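Local atomic coordinates of arginine decarboxylase (Campylobacter jejuni subsp. jejuni, PDB entry 3NZP), a protein that probably catalyses the decarboxylation of arginine to agmatine, a step in polyamine biosynthesis, with pyridoxal 5'-phosphate as cofactor. Residues Phe460-Asp466 and Tyr509-Leu515; Ile31-Val35 and Leu47-Phe51; Met1-Gly5 and Leu468-Pro472; Leu441-Phe447 and Asp480-Asp484. One frame throughout, in Å; residues are numbered along the deposited sequence.

Contact 1 of 4, residues Phe460-Asp466 and Tyr509-Leu515; sequences FPIMPLD and YFLGFFL
With chi1 at -61°, I462 turns CG1 beside its backbone N, and F513 turns CG the same way (chi1 -57°). The two residues are a non-hydrogen-bonded pair on one face of the sheet, and these torsions lay CG1 and the ring alongside each other. CG1 of I462 reaches CD1 of F513 at 3.4 Å. CD1 of I462 touches CD1 and CE1 of F513, and the approach is oblique. F444 stacks on the F513 ring.

The backbones form an antiparallel pair of strands. M463 and G512 are the hydrogen-bonded pair. M463 N gives to G512 O at 3.2 Å. G512 N returns a bond to M463 O at 3.0 Å. Further bonds run from F514 N to P461 O (3.1 Å) and from L465 N to F510 O (3.1 Å).

On the opposite face from I462, M463, a selenomethionine, meets F514. CG of M463 comes 3.8 Å from CE1 of F514. The selenium sits obliquely to the ring, 5.2 Å from its centroid, as a Met-aromatic contact. P461 lays CG on CB of F514 at 3.7 Å. P464 lies alongside Y509, whose hydroxyl is hydrogen-bonded to H500.

The backbone bonds fix the register, and apolar packing covers them. Four such bonds tie the two strands, and L511 and F513 are bonded on to A334 and L332 of strand 330-341.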
loop_
_atom_site.group_PDB
_atom_site.type_symbol
_atom_site.label_atom_id
_atom_site.label_comp_id
_atom_site.label_asym_id
_atom_site.label_seq_id
_atom_site.Cartn_x
_atom_site.Cartn_y
_atom_site.Cartn_z
ATOM N N PHE B 460 -11.061 10.372 -0.959
ATOM C CA PHE B 460 -11.871 10.342 -2.167
ATOM C C PHE B 460 -13.300 10.729 -1.880
ATOM O O PHE B 460 -13.875 10.320 -0.871
ATOM C CB PHE B 460 -11.858 8.957 -2.804
ATOM C CG PHE B 460 -10.495 8.465 -3.132
ATOM C CD1 PHE B 460 -9.727 7.815 -2.165
ATOM C CD2 PHE B 460 -9.956 8.678 -4.394
ATOM C CE1 PHE B 460 -8.435 7.386 -2.458
ATOM C CE2 PHE B 460 -8.665 8.255 -4.700
ATOM C CZ PHE B 460 -7.900 7.607 -3.730
ATOM N N PRO B 461 -13.898 11.531 -2.766
ATOM C CA PRO B 461 -15.282 11.927 -2.531
ATOM C C PRO B 461 -16.179 10.715 -2.398
ATOM O O PRO B 461 -16.028 9.731 -3.124
ATOM C CB PRO B 461 -15.613 12.787 -3.751
ATOM C CG PRO B 461 -14.668 12.282 -4.807
ATOM C CD PRO B 461 -13.392 12.085 -4.032
ATOM N N ILE B 462 -17.117 10.790 -1.458
ATOM C CA ILE B 462 -18.046 9.686 -1.208
ATOM C C ILE B 462 -19.491 10.169 -1.142
ATOM O O ILE B 462 -19.799 11.070 -0.371
ATOM C CB ILE B 462 -17.685 9.008 0.118
ATOM C CG1 ILE B 462 -16.274 8.440 0.024
ATOM C CG2 ILE B 462 -18.699 7.942 0.444
ATOM C CD1 ILE B 462 -15.721 7.941 1.331
HETATM N N MSE B 463 -20.369 9.579 -1.948
HETATM C CA MSE B 463 -21.780 9.966 -1.942
HETATM C C MSE B 463 -22.662 8.814 -2.412
HETATM O O MSE B 463 -22.250 8.021 -3.263
HETATM C CB MSE B 463 -22.027 11.158 -2.860
HETATM C CG MSE B 463 -21.950 10.801 -4.324
HETATM SE SE MSE B 463 -22.374 12.295 -5.455
HETATM C CE MSE B 463 -24.272 12.400 -5.110
ATOM N N PRO B 464 -23.886 8.706 -1.873
ATOM C CA PRO B 464 -24.804 7.635 -2.257
ATOM C C PRO B 464 -25.160 7.743 -3.728
ATOM O O PRO B 464 -25.098 8.827 -4.302
ATOM C CB PRO B 464 -26.011 7.885 -1.374
ATOM C CG PRO B 464 -25.413 8.544 -0.176
ATOM C CD PRO B 464 -24.459 9.510 -0.788
ATOM N N LEU B 465 -25.548 6.630 -4.336
ATOM C CA LEU B 465 -25.895 6.655 -5.746
ATOM C C LEU B 465 -27.292 7.173 -6.040
ATOM O O LEU B 465 -27.586 7.584 -7.164
ATOM C CB LEU B 465 -25.737 5.268 -6.354
ATOM C CG LEU B 465 -24.345 4.983 -6.924
ATOM C CD1 LEU B 465 -23.306 5.105 -5.825
ATOM C CD2 LEU B 465 -24.333 3.590 -7.543
ATOM N N ASP B 466 -28.148 7.151 -5.030
ATOM C CA ASP B 466 -29.520 7.598 -5.188
ATOM C C ASP B 466 -30.038 8.125 -3.860
ATOM O O ASP B 466 -29.292 8.230 -2.881
ATOM C CB ASP B 466 -30.395 6.432 -5.653
ATOM C CG ASP B 466 -30.579 5.373 -4.575
ATOM O OD1 ASP B 466 -31.263 4.355 -4.839
ATOM O OD2 ASP B 466 -30.044 5.550 -3.453
ATOM N N TYR B 509 -28.833 0.046 -0.765
ATOM C CA TYR B 509 -28.173 1.336 -0.594
ATOM C C TYR B 509 -26.725 1.225 -1.037
ATOM O O TYR B 509 -25.918 0.582 -0.366
ATOM C CB TYR B 509 -28.241 1.759 0.870
ATOM C CG TYR B 509 -27.962 3.223 1.102
ATOM C CD1 TYR B 509 -28.619 4.200 0.355
ATOM C CD2 TYR B 509 -27.070 3.637 2.092
ATOM C CE1 TYR B 509 -28.401 5.556 0.585
ATOM C CE2 TYR B 509 -26.845 4.996 2.332
ATOM C CZ TYR B 509 -27.518 5.946 1.571
ATOM O OH TYR B 509 -27.318 7.287 1.795
ATOM N N PHE B 510 -26.403 1.856 -2.163
ATOM C CA PHE B 510 -25.045 1.816 -2.699
ATOM C C PHE B 510 -24.258 3.111 -2.479
ATOM O O PHE B 510 -24.796 4.216 -2.569
ATOM C CB PHE B 510 -25.068 1.527 -4.206
ATOM C CG PHE B 510 -25.736 0.240 -4.573
ATOM C CD1 PHE B 510 -27.100 0.191 -4.794
ATOM C CD2 PHE B 510 -24.994 -0.927 -4.713
ATOM C CE1 PHE B 510 -27.724 -1.007 -5.156
ATOM C CE2 PHE B 510 -25.608 -2.130 -5.073
ATOM C CZ PHE B 510 -26.975 -2.170 -5.297
ATOM N N LEU B 511 -22.973 2.964 -2.193
ATOM C CA LEU B 511 -22.113 4.112 -2.006
ATOM C C LEU B 511 -21.163 4.212 -3.192
ATOM O O LEU B 511 -20.823 3.207 -3.824
ATOM C CB LEU B 511 -21.322 3.991 -0.705
ATOM C CG LEU B 511 -22.167 4.192 0.547
ATOM C CD1 LEU B 511 -21.268 4.204 1.769
ATOM C CD2 LEU B 511 -22.937 5.505 0.438
ATOM N N GLY B 512 -20.746 5.433 -3.497
ATOM C CA GLY B 512 -19.842 5.635 -4.606
ATOM C C GLY B 512 -18.580 6.362 -4.196
ATOM O O GLY B 512 -18.623 7.380 -3.502
ATOM N N PHE B 513 -17.443 5.828 -4.613
ATOM C CA PHE B 513 -16.171 6.451 -4.308
ATOM C C PHE B 513 -15.628 6.934 -5.639
ATOM O O PHE B 513 -15.323 6.126 -6.520
ATOM C CB PHE B 513 -15.264 5.426 -3.682
ATOM C CG PHE B 513 -15.840 4.806 -2.453
ATOM C CD1 PHE B 513 -15.587 5.358 -1.196
ATOM C CD2 PHE B 513 -16.651 3.678 -2.545
ATOM C CE1 PHE B 513 -16.127 4.791 -0.050
ATOM C CE2 PHE B 513 -17.195 3.105 -1.407
ATOM C CZ PHE B 513 -16.932 3.664 -0.153
ATOM N N PHE B 514 -15.519 8.254 -5.785
ATOM C CA PHE B 514 -15.064 8.846 -7.039
ATOM C C PHE B 514 -13.599 9.275 -7.133
ATOM O O PHE B 514 -12.901 9.373 -6.131
ATOM C CB PHE B 514 -15.975 10.029 -7.396
ATOM C CG PHE B 514 -17.435 9.653 -7.523
ATOM C CD1 PHE B 514 -18.170 9.284 -6.393
ATOM C CD2 PHE B 514 -18.063 9.617 -8.779
ATOM C CE1 PHE B 514 -19.506 8.868 -6.504
ATOM C CE2 PHE B 514 -19.406 9.199 -8.907
ATOM C CZ PHE B 514 -20.130 8.826 -7.764
ATOM N N LEU B 515 -13.145 9.510 -8.363
ATOM C CA LEU B 515 -11.781 9.957 -8.605
ATOM C C LEU B 515 -10.789 8.915 -8.165
ATOM O O LEU B 515 -9.640 9.208 -7.830
ATOM C CB LEU B 515 -11.537 11.255 -7.841
ATOM C CG LEU B 515 -12.062 12.533 -8.498
ATOM C CD1 LEU B 515 -13.375 12.322 -9.215
ATOM C CD2 LEU B 515 -12.198 13.572 -7.404
#

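Contact 2 of 4, residues Ile31-Val35 and Leu47-Phe51; sequences IIDIV and LLLRF
The helix runs obliquely over the strand, and the backbones come closest at V35 and L47, with their CA atoms 8.2 Å apart. Residues 31-35 are the first turn of helix 31-40, and V35 N is hydrogen-bonded to I31 O. Residues 47-50 lie between strand 330-341, antiparallel, and strand 534-540, parallel, in a mixed sheet. The axes of the short segments pass 11.0 Å apart at 121°.

The contact is made by side chains alone. L49 is at its middle. Its CD1 meets CG2 of I31 at 4.2 Å, and the two side chains run antiparallel past one another. The same methyl also faces CG2 of I34 and CG2 of V35, both at 4.4 Å.

F51 closes one end. Its CG stands anti to the carbonyl carbon (chi1 -67°), and the ring points back at the helix. CD1 of I34 comes to the ring edge, in its plane, 3.9 Å from CE1 of F51. CG1 of I31 lies obliquely to the same ring. At the other end CG1 of V35 meets CD1 of L47 at 4.5 Å.

I333, A536 and I538 of the adjoining strands extend this apolar layer. F51 also occupies the N-cap position of helix 52-72. The arrangement is a helix packed on a beta-sheet face, here in the beta domain that accompanies the PLP-binding barrel in this decarboxylase.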
loop_
_atom_site.group_PDB
_atom_site.type_symbol
_atom_site.label_atom_id
_atom_site.label_comp_id
_atom_site.label_asym_id
_atom_site.label_seq_id
_atom_site.Cartn_x
_atom_site.Cartn_y
_atom_site.Cartn_z
ATOM N N ILE B 31 -25.892 6.247 -12.478
ATOM C CA ILE B 31 -24.970 5.171 -12.118
ATOM C C ILE B 31 -25.738 4.036 -11.448
ATOM O O ILE B 31 -25.521 2.866 -11.761
ATOM C CB ILE B 31 -23.864 5.706 -11.181
ATOM C CG1 ILE B 31 -23.001 6.713 -11.931
ATOM C CG2 ILE B 31 -22.975 4.589 -10.721
ATOM C CD1 ILE B 31 -22.072 7.480 -11.036
ATOM N N ILE B 32 -26.647 4.393 -10.544
ATOM C CA ILE B 32 -27.456 3.411 -9.832
ATOM C C ILE B 32 -28.182 2.476 -10.795
ATOM O O ILE B 32 -28.450 1.328 -10.459
ATOM C CB ILE B 32 -28.508 4.099 -8.949
ATOM C CG1 ILE B 32 -29.256 3.062 -8.116
ATOM C CG2 ILE B 32 -29.473 4.878 -9.820
ATOM C CD1 ILE B 32 -28.459 2.531 -6.970
ATOM N N ASP B 33 -28.511 2.977 -11.984
ATOM C CA ASP B 33 -29.206 2.173 -12.994
ATOM C C ASP B 33 -28.253 1.167 -13.616
ATOM O O ASP B 33 -28.595 -0.004 -13.805
ATOM C CB ASP B 33 -29.764 3.054 -14.118
ATOM C CG ASP B 33 -31.030 3.800 -13.724
ATOM O OD1 ASP B 33 -31.494 4.620 -14.550
ATOM O OD2 ASP B 33 -31.563 3.570 -12.613
ATOM N N ILE B 34 -27.061 1.638 -13.959
ATOM C CA ILE B 34 -26.054 0.780 -14.566
ATOM C C ILE B 34 -25.708 -0.320 -13.577
ATOM O O ILE B 34 -25.577 -1.485 -13.956
ATOM C CB ILE B 34 -24.789 1.585 -14.927
ATOM C CG1 ILE B 34 -25.163 2.733 -15.864
ATOM C CG2 ILE B 34 -23.782 0.690 -15.618
ATOM C CD1 ILE B 34 -24.054 3.717 -16.087
ATOM N N VAL B 35 -25.580 0.043 -12.302
ATOM C CA VAL B 35 -25.256 -0.947 -11.276
ATOM C C VAL B 35 -26.321 -2.032 -11.254
ATOM O O VAL B 35 -26.011 -3.214 -11.427
ATOM C CB VAL B 35 -25.158 -0.313 -9.871
ATOM C CG1 VAL B 35 -24.904 -1.397 -8.832
ATOM C CG2 VAL B 35 -24.040 0.696 -9.842
ATOM N N LEU B 47 -18.167 -3.250 -7.435
ATOM C CA LEU B 47 -17.761 -3.161 -8.823
ATOM C C LEU B 47 -17.132 -1.830 -9.162
ATOM O O LEU B 47 -17.524 -0.782 -8.654
ATOM C CB LEU B 47 -18.915 -3.448 -9.780
ATOM C CG LEU B 47 -20.304 -2.938 -9.430
ATOM C CD1 LEU B 47 -21.100 -2.747 -10.707
ATOM C CD2 LEU B 47 -21.011 -3.944 -8.506
ATOM N N LEU B 48 -16.117 -1.897 -10.015
ATOM C CA LEU B 48 -15.416 -0.715 -10.466
ATOM C C LEU B 48 -15.924 -0.399 -11.873
ATOM O O LEU B 48 -15.844 -1.242 -12.759
ATOM C CB LEU B 48 -13.922 -0.977 -10.506
ATOM C CG LEU B 48 -13.115 0.201 -11.055
ATOM C CD1 LEU B 48 -13.231 1.360 -10.085
ATOM C CD2 LEU B 48 -11.652 -0.192 -11.255
ATOM N N LEU B 49 -16.458 0.803 -12.071
ATOM C CA LEU B 49 -16.960 1.193 -13.386
ATOM C C LEU B 49 -16.019 2.180 -14.058
ATOM O O LEU B 49 -15.510 3.096 -13.412
ATOM C CB LEU B 49 -18.342 1.828 -13.274
ATOM C CG LEU B 49 -19.383 0.912 -12.633
ATOM C CD1 LEU B 49 -20.751 1.580 -12.615
ATOM C CD2 LEU B 49 -19.431 -0.374 -13.422
ATOM N N ARG B 50 -15.776 1.977 -15.350
ATOM C CA ARG B 50 -14.917 2.867 -16.117
ATOM C C ARG B 50 -15.768 3.559 -17.174
ATOM O O ARG B 50 -16.517 2.908 -17.916
ATOM C CB ARG B 50 -13.798 2.096 -16.812
ATOM C CG ARG B 50 -12.735 1.534 -15.916
ATOM C CD ARG B 50 -11.618 0.910 -16.760
ATOM N NE ARG B 50 -10.906 -0.153 -16.044
ATOM C CZ ARG B 50 -10.173 0.031 -14.947
ATOM N NH1 ARG B 50 -10.044 1.248 -14.427
ATOM N NH2 ARG B 50 -9.585 -1.008 -14.367
ATOM N N PHE B 51 -15.647 4.878 -17.243
ATOM C CA PHE B 51 -16.394 5.670 -18.208
ATOM C C PHE B 51 -15.440 6.321 -19.205
ATOM O O PHE B 51 -14.930 7.422 -18.972
ATOM C CB PHE B 51 -17.202 6.739 -17.475
ATOM C CG PHE B 51 -18.302 6.182 -16.628
ATOM C CD1 PHE B 51 -19.494 5.756 -17.209
ATOM C CD2 PHE B 51 -18.152 6.086 -15.246
ATOM C CE1 PHE B 51 -20.521 5.249 -16.432
ATOM C CE2 PHE B 51 -19.174 5.576 -14.451
ATOM C CZ PHE B 51 -20.367 5.157 -15.048
#

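Contact 3 of 4, residues Met1-Gly5 and Leu468-Pro472; sequences MMDYG and LDEEP
CG of M2 packs 3.7 Å from CG of P472, the two side chains standing roughly perpendicular. M1 and M2 are both selenomethionine. CG of M2 is anti to the backbone N (chi1 174°), which sets it over one face of the Y4 ring, offset toward the rim. The chain then bends at chi2 and chi3, and these bends carry the selenium away from the proline.

Y4 makes the second part of the first shell. CD2 of L468 comes to the ring edge, near its plane, 3.6 Å from CE2 of Y4. The phenol end reaches P472 from the opposite direction, with OH of Y4 3.7 Å from CB of P472. The ring is thus touched by M2 over a face, by L468 at an edge and by P472 at its hydroxyl end.

M1 is exposed and lies against the L468 and D469 carbonyls. Its selenium is 3.6 Å from O of L468 and 3.5 Å from O of D469. The approach of M1 to the carboxylate of E471 is doubtful in the model.

The second shell holds Y4 in place at both ends. Its hydroxyl is hydrogen-bonded to F498 O, and its backbone carbonyl accepts a bond from W9 NE1. On the other segment, E470 O accepts a bond from H500 NE2, and L468 is tied to G19 through the backbone. The outer side of the contact is exposed, while Y4, L468 and P472 are buried.

Neither segment is helix or strand. The N terminus rests here on the loop that follows strand 462-464, with M463 and P464 of that strand against Y4 and I16 of strand 14-16 against L468.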
loop_
_atom_site.group_PDB
_atom_site.type_symbol
_atom_site.label_atom_id
_atom_site.label_comp_id
_atom_site.label_asym_id
_atom_site.label_seq_id
_atom_site.Cartn_x
_atom_site.Cartn_y
_atom_site.Cartn_z
HETATM N N MSE B 1 -29.629 21.728 -1.795
HETATM C CA MSE B 1 -29.691 20.688 -0.730
HETATM C C MSE B 1 -28.362 19.961 -0.704
HETATM O O MSE B 1 -27.417 20.375 -1.371
HETATM C CB MSE B 1 -30.802 19.680 -1.034
HETATM C CG MSE B 1 -31.127 18.773 0.143
HETATM SE SE MSE B 1 -32.146 17.194 -0.324
HETATM C CE MSE B 1 -33.933 17.905 -0.147
HETATM N N MSE B 2 -28.295 18.881 0.067
HETATM C CA MSE B 2 -27.086 18.071 0.176
HETATM C C MSE B 2 -26.672 17.544 -1.203
HETATM O O MSE B 2 -27.405 16.771 -1.824
HETATM C CB MSE B 2 -27.348 16.898 1.116
HETATM C CG MSE B 2 -26.209 15.904 1.211
HETATM SE SE MSE B 2 -24.786 16.467 2.395
HETATM C CE MSE B 2 -23.844 17.698 1.211
ATOM N N ASP B 3 -25.499 17.962 -1.675
ATOM C CA ASP B 3 -24.997 17.524 -2.978
ATOM C C ASP B 3 -23.643 16.831 -2.837
ATOM O O ASP B 3 -23.025 16.437 -3.832
ATOM C CB ASP B 3 -24.875 18.720 -3.934
ATOM C CG ASP B 3 -23.796 19.713 -3.508
ATOM O OD1 ASP B 3 -23.727 20.051 -2.303
ATOM O OD2 ASP B 3 -23.023 20.161 -4.382
ATOM N N TYR B 4 -23.190 16.685 -1.594
ATOM C CA TYR B 4 -21.917 16.036 -1.313
ATOM C C TYR B 4 -20.767 16.731 -2.058
ATOM O O TYR B 4 -19.784 16.094 -2.436
ATOM C CB TYR B 4 -21.998 14.553 -1.706
ATOM C CG TYR B 4 -22.962 13.751 -0.847
ATOM C CD1 TYR B 4 -22.594 13.313 0.436
ATOM C CD2 TYR B 4 -24.267 13.482 -1.285
ATOM C CE1 TYR B 4 -23.500 12.634 1.262
ATOM C CE2 TYR B 4 -25.181 12.804 -0.462
ATOM C CZ TYR B 4 -24.788 12.389 0.807
ATOM O OH TYR B 4 -25.687 11.766 1.627
ATOM N N GLY B 5 -20.904 18.041 -2.253
ATOM C CA GLY B 5 -19.888 18.815 -2.944
ATOM C C GLY B 5 -19.674 18.382 -4.379
ATOM O O GLY B 5 -18.608 18.606 -4.956
ATOM N N LEU B 468 -30.941 11.047 -3.326
ATOM C CA LEU B 468 -30.345 12.376 -3.175
ATOM C C LEU B 468 -31.372 13.488 -3.040
ATOM O O LEU B 468 -31.061 14.570 -2.529
ATOM C CB LEU B 468 -29.428 12.665 -4.365
ATOM C CG LEU B 468 -28.200 11.753 -4.417
ATOM C CD1 LEU B 468 -27.513 11.859 -5.780
ATOM C CD2 LEU B 468 -27.260 12.133 -3.276
ATOM N N ASP B 469 -32.586 13.223 -3.516
ATOM C CA ASP B 469 -33.678 14.192 -3.435
ATOM C C ASP B 469 -34.110 14.344 -1.969
ATOM O O ASP B 469 -34.822 15.280 -1.616
ATOM C CB ASP B 469 -34.848 13.724 -4.306
ATOM C CG ASP B 469 -35.255 12.279 -4.023
ATOM O OD1 ASP B 469 -35.984 11.695 -4.854
ATOM O OD2 ASP B 469 -34.851 11.723 -2.979
ATOM N N GLU B 470 -33.651 13.419 -1.125
ATOM C CA GLU B 470 -33.948 13.420 0.307
ATOM C C GLU B 470 -32.737 13.915 1.083
ATOM O O GLU B 470 -31.602 13.744 0.649
ATOM C CB GLU B 470 -34.284 12.013 0.779
ATOM C CG GLU B 470 -35.515 11.430 0.135
ATOM C CD GLU B 470 -35.620 9.933 0.346
ATOM O OE1 GLU B 470 -35.530 9.483 1.515
ATOM O OE2 GLU B 470 -35.792 9.208 -0.664
ATOM N N GLU B 471 -32.980 14.513 2.241
ATOM C CA GLU B 471 -31.906 15.042 3.071
ATOM C C GLU B 471 -31.382 13.984 4.045
ATOM O O GLU B 471 -32.131 13.477 4.875
ATOM C CB GLU B 471 -32.427 16.255 3.845
ATOM C CG GLU B 471 -31.412 16.967 4.724
ATOM C CD GLU B 471 -30.376 17.739 3.931
ATOM O OE1 GLU B 471 -30.755 18.476 2.992
ATOM O OE2 GLU B 471 -29.179 17.616 4.257
ATOM N N PRO B 472 -30.086 13.636 3.954
ATOM C CA PRO B 472 -29.490 12.631 4.847
ATOM C C PRO B 472 -29.514 13.100 6.294
ATOM O O PRO B 472 -29.312 14.275 6.577
ATOM C CB PRO B 472 -28.071 12.495 4.315
ATOM C CG PRO B 472 -27.780 13.880 3.817
ATOM C CD PRO B 472 -29.060 14.210 3.066
#

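Contact 4 of 4, residues Leu441-Phe447 and Asp480-Asp484; sequences LVNFSLF and DITCD
OD1 of D480 takes the backbone amide of L446 in the one hydrogen bond between the segments. L446 N donates to OD1 of D480 at 2.6 Å, nearly straight at 177°. The donor comes on the anti side of the carboxylate, 20° out of its plane. CG of D480 sits between the backbone N and the carbonyl carbon (chi1 75°), which carries OD1 across to the amide.

One CH-pi contact accompanies it. CB of D480 lies 4.2 Å from the centroid of the F444 ring, off-centre. The ring and carboxylate planes are steeply inclined to each other.

Inverse gamma turns centred on N443 and I481 lie in the two segments. Strand 438-442 of the beta domain ends just before the first. After the second, the chain runs to C483, the predicted proton donor, which touches bound PLP. D484 packs against K86 of the second subunit, consistent with an active site formed between subunits.

Apolar packing lies at the strand end. CG2 of I481 meets CD1 of L441 at 3.7 Å, with the two side chains nearly perpendicular. F134 of the second subunit covers both.

At the far end OD2 of D484 lies obliquely to the F447 ring, while OD1 of D484 accepts a bond from D486 N.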
loop_
_atom_site.group_PDB
_atom_site.type_symbol
_atom_site.label_atom_id
_atom_site.label_comp_id
_atom_site.label_asym_id
_atom_site.label_seq_id
_atom_site.Cartn_x
_atom_site.Cartn_y
_atom_site.Cartn_z
ATOM N N LEU B 441 -21.375 -0.441 6.927
ATOM C CA LEU B 441 -20.460 -1.480 6.491
ATOM C C LEU B 441 -20.615 -1.660 4.982
ATOM O O LEU B 441 -21.646 -2.146 4.518
ATOM C CB LEU B 441 -20.802 -2.776 7.211
ATOM C CG LEU B 441 -19.915 -3.973 6.886
ATOM C CD1 LEU B 441 -18.548 -3.757 7.504
ATOM C CD2 LEU B 441 -20.553 -5.248 7.415
ATOM N N VAL B 442 -19.592 -1.267 4.223
ATOM C CA VAL B 442 -19.636 -1.373 2.765
ATOM C C VAL B 442 -18.890 -2.590 2.257
ATOM O O VAL B 442 -17.781 -2.887 2.696
ATOM C CB VAL B 442 -19.021 -0.141 2.071
ATOM C CG1 VAL B 442 -19.738 0.125 0.755
ATOM C CG2 VAL B 442 -19.088 1.069 2.980
ATOM N N ASN B 443 -19.507 -3.273 1.305
ATOM C CA ASN B 443 -18.936 -4.475 0.721
ATOM C C ASN B 443 -17.768 -4.176 -0.209
ATOM O O ASN B 443 -17.911 -4.226 -1.432
ATOM C CB ASN B 443 -20.015 -5.231 -0.062
ATOM C CG ASN B 443 -19.596 -6.641 -0.426
ATOM O OD1 ASN B 443 -20.303 -7.331 -1.162
ATOM N ND2 ASN B 443 -18.446 -7.080 0.094
ATOM N N PHE B 444 -16.618 -3.850 0.358
ATOM C CA PHE B 444 -15.452 -3.582 -0.464
ATOM C C PHE B 444 -14.251 -3.549 0.454
ATOM O O PHE B 444 -14.381 -3.778 1.654
ATOM C CB PHE B 444 -15.581 -2.249 -1.201
ATOM C CG PHE B 444 -15.269 -1.065 -0.353
ATOM C CD1 PHE B 444 -16.017 -0.799 0.792
ATOM C CD2 PHE B 444 -14.216 -0.218 -0.681
ATOM C CE1 PHE B 444 -15.722 0.296 1.607
ATOM C CE2 PHE B 444 -13.908 0.883 0.123
ATOM C CZ PHE B 444 -14.666 1.140 1.273
ATOM N N SER B 445 -13.083 -3.260 -0.104
ATOM C CA SER B 445 -11.870 -3.214 0.697
ATOM C C SER B 445 -11.203 -1.838 0.584
ATOM O O SER B 445 -10.935 -1.360 -0.524
ATOM C CB SER B 445 -10.913 -4.327 0.235
ATOM O OG SER B 445 -9.786 -4.455 1.093
ATOM N N LEU B 446 -10.956 -1.204 1.736
ATOM C CA LEU B 446 -10.307 0.115 1.793
ATOM C C LEU B 446 -8.793 -0.003 1.606
ATOM O O LEU B 446 -8.058 0.969 1.776
ATOM C CB LEU B 446 -10.599 0.811 3.131
ATOM C CG LEU B 446 -11.906 1.613 3.233
ATOM C CD1 LEU B 446 -12.138 2.057 4.665
ATOM C CD2 LEU B 446 -11.837 2.823 2.314
ATOM N N PHE B 447 -8.337 -1.206 1.274
ATOM C CA PHE B 447 -6.929 -1.460 1.035
ATOM C C PHE B 447 -6.772 -1.910 -0.398
ATOM O O PHE B 447 -5.721 -1.734 -1.001
ATOM C CB PHE B 447 -6.405 -2.548 1.970
ATOM C CG PHE B 447 -6.194 -2.079 3.379
ATOM C CD1 PHE B 447 -7.278 -1.716 4.174
ATOM C CD2 PHE B 447 -4.907 -1.957 3.900
ATOM C CE1 PHE B 447 -7.084 -1.236 5.465
ATOM C CE2 PHE B 447 -4.702 -1.477 5.191
ATOM C CZ PHE B 447 -5.793 -1.113 5.974
ATOM N N ASP B 480 -15.108 -0.799 5.786
ATOM C CA ASP B 480 -15.166 -1.992 4.955
ATOM C C ASP B 480 -15.179 -3.287 5.765
ATOM O O ASP B 480 -14.984 -3.278 6.981
ATOM C CB ASP B 480 -13.990 -2.015 3.975
ATOM C CG ASP B 480 -12.677 -2.382 4.642
ATOM O OD1 ASP B 480 -11.642 -2.440 3.935
ATOM O OD2 ASP B 480 -12.676 -2.619 5.874
ATOM N N ILE B 481 -15.407 -4.401 5.078
ATOM C CA ILE B 481 -15.458 -5.706 5.716
ATOM C C ILE B 481 -14.059 -6.264 5.920
ATOM O O ILE B 481 -13.583 -7.072 5.134
ATOM C CB ILE B 481 -16.277 -6.685 4.872
ATOM C CG1 ILE B 481 -15.778 -6.643 3.421
ATOM C CG2 ILE B 481 -17.755 -6.322 4.954
ATOM C CD1 ILE B 481 -16.306 -7.757 2.518
ATOM N N THR B 482 -13.394 -5.820 6.979
ATOM C CA THR B 482 -12.049 -6.283 7.284
ATOM C C THR B 482 -11.824 -6.281 8.792
ATOM O O THR B 482 -12.342 -5.418 9.506
ATOM C CB THR B 482 -10.984 -5.382 6.620
ATOM O OG1 THR B 482 -11.129 -5.437 5.196
ATOM C CG2 THR B 482 -9.583 -5.848 6.985
ATOM N N CYS B 483 -11.061 -7.259 9.272
ATOM C CA CYS B 483 -10.758 -7.362 10.698
ATOM C C CYS B 483 -10.062 -6.080 11.142
ATOM O O CYS B 483 -10.535 -5.369 12.043
ATOM C CB CYS B 483 -9.835 -8.554 10.956
ATOM S SG CYS B 483 -10.429 -10.087 10.265
ATOM N N ASP B 484 -8.937 -5.805 10.483
ATOM C CA ASP B 484 -8.119 -4.629 10.749
ATOM C C ASP B 484 -8.966 -3.380 10.899
ATOM O O ASP B 484 -9.640 -2.951 9.963
ATOM C CB ASP B 484 -7.095 -4.422 9.624
ATOM C CG ASP B 484 -6.331 -3.108 9.758
ATOM O OD1 ASP B 484 -5.758 -2.850 10.838
ATOM O OD2 ASP B 484 -6.297 -2.336 8.777
#

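From the N terminus, contact 3 opens first and closes only at 468-472, spanning most of the chain. Contact 2 opens and closes early within that span, as a short local loop from helix 31-40 to strand 47-50. Contact 4 opens at 441-447, and contact 1 opens at 460-466, both before contact 3 closes. Contact 4 then closes at 480-484 and contact 1 at 509-515. Contacts 1, 3 and 4 therefore all cross one another. Contact 1 touches the other three: F510 meets I32, M463 meets Y4, and F513 meets F444. Together they join the N-terminal segment, the covering helix and the active-site loop to the mixed sheet.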